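Local coordinates for imelysin (PDB 3OYV), which belongs to the imelysin-like proteins implicated in bacterial iron uptake and is probably a metal-binding protein of the outer membrane, at residues 34-42 with 292-302. Residues are numbered along the deposited sequence; the frame is centred on the assembly and turned at random.
Sequences LLKTDATNL and PVDEMGLDPNM
Asp38 lies against Leu298 and Met302, its side chain running alongside each of them, in the direction opposite to theirs. CB of Asp38 packs on CG of Met302 at 3.6 Å, and CD1 of Leu298 sits as close to the carboxylate carbon CG of Asp38. With CG anti to the carbonyl carbon (chi1 -76°), Asp38 presents its two oxygens to two waters. One water donates to Asp38 OD2 (2.7 Å) and to the backbone O of Asn301; the other donates to Asp38 OD1 and accepts from Asn301 ND2 (2.8 Å). Arg342 forms a salt bridge to OD2 through NH2 and a hydrogen bond to the O of Asn301 through NE, so the buried carboxylate has both a charged mate and water bridges. Replacing Asp38 by an alanine removes both carboxylate oxygens and would probably leave Arg342 without its charged mate and each of the two waters without its acceptor on helix 21-47. In this largely helical imelysin fold the contact joins residues from the two Imelysin sequence ranges: helix segment 298-302, following a type I' turn, runs roughly antiparallel to segment 34-42, their axes 148° apart. In one of its two conformers, selenomethionine Met302 bends at chi3 (70°), bringing CE to 4.0 Å from Ala39 CB, while its SE lies 4.1 Å from CD2 of Leu42. The other branch of Leu42, CD1, meets Pro292 CB at 3.8 Å, the two side chains crossing at about a right angle, and also touches Val293. Tyr242 of helix 223-261 packs against both.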
ATOM      1  N   LEU A  34      14.856   5.488  -5.328  1.00 11.09           N
ATOM      2  CA  LEU A  34      13.651   6.299  -5.498  1.00 11.04           C
ATOM      3  C   LEU A  34      12.640   6.023  -4.377  1.00 10.70           C
ATOM      4  O   LEU A  34      11.999   6.916  -3.858  1.00 11.91           O
ATOM      5  CB  LEU A  34      13.006   6.052  -6.861  1.00 10.96           C
ATOM      6  CG  LEU A  34      13.794   6.556  -8.075  1.00 11.31           C
ATOM      7  CD1 LEU A  34      13.189   6.000  -9.354  1.00 11.27           C
ATOM      8  CD2 LEU A  34      13.847   8.088  -8.112  1.00 12.79           C
ATOM      9  N   LEU A  35      12.502   4.752  -4.034  1.00 10.10           N
ATOM     10  CA  LEU A  35      11.583   4.313  -2.965  1.00 10.31           C
ATOM     11  C   LEU A  35      12.008   4.881  -1.605  1.00  9.84           C
ATOM     12  O   LEU A  35      11.168   5.258  -0.784  1.00 11.10           O
ATOM     13  CB  LEU A  35      11.482   2.783  -2.906  1.00 10.57           C
ATOM     14  CG  LEU A  35      10.441   2.063  -3.773  1.00 11.44           C
ATOM     15  CD1 LEU A  35      10.697   0.556  -3.832  1.00 12.74           C
ATOM     16  CD2 LEU A  35       9.020   2.434  -3.288  1.00 13.03           C
ATOM     17  N   LYS A  36      13.314   4.879  -1.356  1.00  9.97           N
ATOM     18  CA  LYS A  36      13.897   5.413  -0.130  0.60 10.82           C
ATOM     19  C   LYS A  36      13.622   6.911  -0.028  1.00 11.26           C
ATOM     20  O   LYS A  36      13.169   7.414   1.004  1.00 10.57           O
ATOM     21  CB  LYS A  36      15.401   5.092  -0.140  0.60 12.57           C
ATOM     22  CG  LYS A  36      16.237   5.704   0.933  0.60 12.44           C
ATOM     23  CD  LYS A  36      17.695   5.245   0.807  0.60 13.22           C
ATOM     24  CE  LYS A  36      18.602   6.064   1.711  0.60 15.72           C
ATOM     25  NZ  LYS A  36      18.285   5.850   3.159  0.60 16.03           N
ATOM     26  N   THR A  37      13.899   7.628  -1.106  1.00 10.61           N
ATOM     27  CA  THR A  37      13.661   9.061  -1.145  1.00 10.92           C
ATOM     28  C   THR A  37      12.184   9.368  -0.923  1.00 10.78           C
ATOM     29  O   THR A  37      11.858  10.231  -0.119  1.00 11.83           O
ATOM     30  CB  THR A  37      14.157   9.627  -2.480  1.00 11.95           C
ATOM     31  OG1 THR A  37      15.590   9.487  -2.528  1.00 13.34           O
ATOM     32  CG2 THR A  37      13.765  11.099  -2.629  1.00 14.23           C
ATOM     33  N   ASP A  38      11.317   8.679  -1.646  1.00 10.76           N
ATOM     34  CA  ASP A  38       9.869   8.925  -1.559  1.00 10.53           C
ATOM     35  C   ASP A  38       9.346   8.660  -0.144  1.00 10.19           C
ATOM     36  O   ASP A  38       8.583   9.460   0.394  1.00 10.42           O
ATOM     37  CB  ASP A  38       9.124   8.078  -2.589  1.00 11.87           C
ATOM     38  CG  ASP A  38       9.235   8.617  -3.994  1.00 12.49           C
ATOM     39  OD1 ASP A  38       9.481   9.823  -4.115  1.00 14.34           O
ATOM     40  OD2 ASP A  38       9.063   7.838  -4.969  1.00 12.28           O
ATOM     41  N   ALA A  39       9.697   7.515   0.456  1.00  9.43           N
ATOM     42  CA  ALA A  39       9.223   7.204   1.820  1.00  9.29           C
ATOM     43  C   ALA A  39       9.747   8.229   2.830  1.00 10.28           C
ATOM     44  O   ALA A  39       9.036   8.566   3.790  1.00 10.70           O
ATOM     45  CB  ALA A  39       9.566   5.792   2.212  1.00 10.44           C
ATOM     46  N   THR A  40      10.999   8.668   2.674  1.00 11.64           N
ATOM     47  CA  THR A  40      11.563   9.667   3.584  1.00 11.94           C
ATOM     48  C   THR A  40      10.809  10.986   3.470  1.00 11.73           C
ATOM     49  O   THR A  40      10.446  11.601   4.480  1.00 12.77           O
ATOM     50  CB  THR A  40      13.070   9.827   3.343  1.00 11.83           C
ATOM     51  OG1 THR A  40      13.707   8.574   3.588  1.00 14.48           O
ATOM     52  CG2 THR A  40      13.631  10.930   4.226  1.00 14.34           C
ATOM     53  N   ASN A  41      10.527  11.391   2.238  1.00 11.80           N
ATOM     54  CA  ASN A  41       9.836  12.652   2.037  1.00 12.45           C
ATOM     55  C   ASN A  41       8.390  12.575   2.533  1.00 11.75           C
ATOM     56  O   ASN A  41       7.911  13.540   3.101  1.00 12.73           O
ATOM     57  CB  ASN A  41       9.871  13.074   0.585  1.00 14.72           C
ATOM     58  CG  ASN A  41      11.276  13.465   0.136  1.00 17.02           C
ATOM     59  OD1 ASN A  41      12.161  13.762   0.971  1.00 19.23           O
ATOM     60  ND2 ASN A  41      11.497  13.424  -1.168  1.00 16.05           N
ATOM     61  N   LEU A  42       7.749  11.429   2.328  1.00 11.50           N
ATOM     62  CA  LEU A  42       6.358  11.218   2.827  1.00 10.80           C
ATOM     63  C   LEU A  42       6.309  11.331   4.363  1.00 11.41           C
ATOM     64  O   LEU A  42       5.484  12.038   4.937  1.00 11.67           O
ATOM     65  CB  LEU A  42       5.878   9.842   2.380  1.00 10.37           C
ATOM     66  CG  LEU A  42       4.477   9.410   2.833  1.00 11.49           C
ATOM     67  CD1 LEU A  42       3.400  10.479   2.532  1.00 11.73           C
ATOM     68  CD2 LEU A  42       4.168   8.101   2.133  1.00 12.05           C
ATOM     69  N   PRO A 292      -0.317  14.220   1.770  1.00 12.11           N
ATOM     70  CA  PRO A 292       0.940  14.084   1.021  1.00 12.64           C
ATOM     71  C   PRO A 292       1.040  12.937   0.043  1.00 12.36           C
ATOM     72  O   PRO A 292       1.474  13.134  -1.099  1.00 13.56           O
ATOM     73  CB  PRO A 292       1.979  13.994   2.133  1.00 13.22           C
ATOM     74  CG  PRO A 292       1.426  14.876   3.207  1.00 13.49           C
ATOM     75  CD  PRO A 292      -0.081  14.652   3.161  1.00 12.36           C
ATOM     76  N   VAL A 293       0.624  11.746   0.431  1.00 11.83           N
ATOM     77  CA  VAL A 293       0.803  10.595  -0.470  1.00 11.54           C
ATOM     78  C   VAL A 293      -0.082  10.725  -1.724  1.00 11.82           C
ATOM     79  O   VAL A 293       0.209  10.117  -2.743  1.00 13.91           O
ATOM     80  CB  VAL A 293       0.521   9.246   0.248  1.00 11.29           C
ATOM     81  CG1 VAL A 293      -1.010   9.059   0.449  1.00 12.10           C
ATOM     82  CG2 VAL A 293       1.155   8.057  -0.502  1.00 13.09           C
ATOM     83  N   ASP A 294      -1.149  11.527  -1.632  1.00 13.25           N
ATOM     84  CA  ASP A 294      -2.115  11.694  -2.715  1.00 14.78           C
ATOM     85  C   ASP A 294      -1.873  12.988  -3.481  1.00 16.32           C
ATOM     86  O   ASP A 294      -2.786  13.481  -4.164  1.00 20.35           O
ATOM     87  CB  ASP A 294      -3.527  11.690  -2.105  1.00 16.14           C
ATOM     88  CG  ASP A 294      -4.651  11.633  -3.122  1.00 19.69           C
ATOM     89  OD1 ASP A 294      -4.553  10.833  -4.086  1.00 24.52           O
ATOM     90  OD2 ASP A 294      -5.669  12.351  -2.885  1.00 24.08           O
ATOM     91  N   GLU A 295      -0.662  13.546  -3.360  1.00 14.75           N
ATOM     92  CA  GLU A 295      -0.255  14.789  -4.027  1.00 16.45           C
ATOM     93  C   GLU A 295       1.016  14.564  -4.832  1.00 16.54           C
ATOM     94  O   GLU A 295       1.847  13.689  -4.520  1.00 16.41           O
ATOM     95  CB  GLU A 295      -0.028  15.876  -2.984  1.00 18.25           C
ATOM     96  CG  GLU A 295      -1.316  16.250  -2.214  1.00 18.32           C
ATOM     97  CD  GLU A 295      -1.142  17.163  -1.003  1.00 19.93           C
ATOM     98  OE1 GLU A 295      -0.030  17.645  -0.696  1.00 23.36           O
ATOM     99  OE2 GLU A 295      -2.184  17.411  -0.339  1.00 26.99           O
HETATM  100  N   MSE A 296       1.155  15.349  -5.902  1.00 18.35           N
HETATM  101  CA  MSE A 296       2.389  15.415  -6.684  0.60 19.34           C
HETATM  102  C   MSE A 296       2.783  14.041  -7.220  1.00 17.27           C
HETATM  103  O   MSE A 296       3.945  13.778  -7.466  1.00 18.61           O
HETATM  104  CB  MSE A 296       3.528  16.001  -5.846  0.60 21.20           C
HETATM  105  CG  MSE A 296       3.163  17.262  -5.063  0.60 28.27           C
HETATM  106 SE   MSE A 296       4.712  18.299  -4.489  0.60 43.12          SE
HETATM  107  CE  MSE A 296       5.265  17.358  -2.874  0.60 41.41           C
ATOM    108  N   GLY A 297       1.804  13.180  -7.438  1.00 17.46           N
ATOM    109  CA  GLY A 297       2.043  11.837  -7.976  1.00 15.66           C
ATOM    110  C   GLY A 297       2.847  10.909  -7.069  1.00 15.16           C
ATOM    111  O   GLY A 297       3.380   9.902  -7.527  1.00 15.89           O
ATOM    112  N   LEU A 298       2.873  11.190  -5.772  1.00 14.85           N
ATOM    113  CA  LEU A 298       3.669  10.370  -4.860  1.00 13.40           C
ATOM    114  C   LEU A 298       3.242   8.899  -4.847  1.00 12.89           C
ATOM    115  O   LEU A 298       4.099   8.009  -4.908  1.00 13.37           O
ATOM    116  CB  LEU A 298       3.673  11.021  -3.483  1.00 13.70           C
ATOM    117  CG  LEU A 298       4.689  10.471  -2.479  1.00 13.84           C
ATOM    118  CD1 LEU A 298       6.105  10.257  -3.080  1.00 17.82           C
ATOM    119  CD2 LEU A 298       4.736  11.329  -1.219  1.00 15.11           C
ATOM    120  N   ASP A 299       1.938   8.647  -4.746  1.00 13.44           N
ATOM    121  CA  ASP A 299       1.440   7.269  -4.705  1.00 12.61           C
ATOM    122  C   ASP A 299       1.844   6.515  -5.986  1.00 12.09           C
ATOM    123  O   ASP A 299       2.476   5.465  -5.904  1.00 13.10           O
ATOM    124  CB  ASP A 299      -0.074   7.290  -4.476  1.00 14.08           C
ATOM    125  CG  ASP A 299      -0.711   5.935  -4.440  1.00 17.58           C
ATOM    126  OD1 ASP A 299      -0.101   4.896  -4.189  1.00 19.25           O
ATOM    127  OD2 ASP A 299      -1.953   5.898  -4.554  1.00 27.53           O
ATOM    128  N   PRO A 300       1.549   7.060  -7.174  1.00 12.76           N
ATOM    129  CA  PRO A 300       1.997   6.332  -8.355  1.00 13.86           C
ATOM    130  C   PRO A 300       3.525   6.254  -8.544  1.00 11.92           C
ATOM    131  O   PRO A 300       4.019   5.346  -9.231  1.00 12.33           O
ATOM    132  CB  PRO A 300       1.299   7.062  -9.526  1.00 15.38           C
ATOM    133  CG  PRO A 300       0.869   8.344  -8.995  1.00 17.63           C
ATOM    134  CD  PRO A 300       0.601   8.136  -7.523  1.00 12.98           C
ATOM    135  N   ASN A 301       4.248   7.165  -7.915  1.00 11.61           N
ATOM    136  CA  ASN A 301       5.719   7.053  -7.905  1.00 11.12           C
ATOM    137  C   ASN A 301       6.232   5.934  -7.004  1.00 11.60           C
ATOM    138  O   ASN A 301       7.338   5.446  -7.208  1.00 12.21           O
ATOM    139  CB  ASN A 301       6.338   8.391  -7.502  1.00 12.00           C
ATOM    140  CG  ASN A 301       6.551   9.304  -8.666  1.00 14.88           C
ATOM    141  OD1 ASN A 301       6.342   8.922  -9.800  1.00 19.87           O
ATOM    142  ND2 ASN A 301       6.988  10.539  -8.390  1.00 19.64           N
HETATM  143  N   MSE A 302       5.425   5.555  -6.031  1.00 10.72           N
HETATM  144  CA  MSE A 302       5.797   4.509  -5.079  0.70 10.39           C
HETATM  145  C   MSE A 302       5.207   3.137  -5.375  1.00 10.21           C
HETATM  146  O   MSE A 302       5.741   2.118  -4.923  1.00 10.59           O
HETATM  147  CB  MSE A 302       5.394   4.951  -3.693  0.70 10.24           C
HETATM  148  CG  MSE A 302       6.189   6.170  -3.270  0.70 10.13           C
HETATM  149 SE   MSE A 302       5.786   6.720  -1.424  0.70 12.08          SE
HETATM  150  CE  MSE A 302       6.575   5.324  -0.424  0.70 15.94           C
TER
HETATM  151  O   HOH W   1       9.531   5.275  -5.556  1.00 13.63           O
HETATM  152  O   HOH W   2       8.061  11.411  -5.962  1.00 19.69           O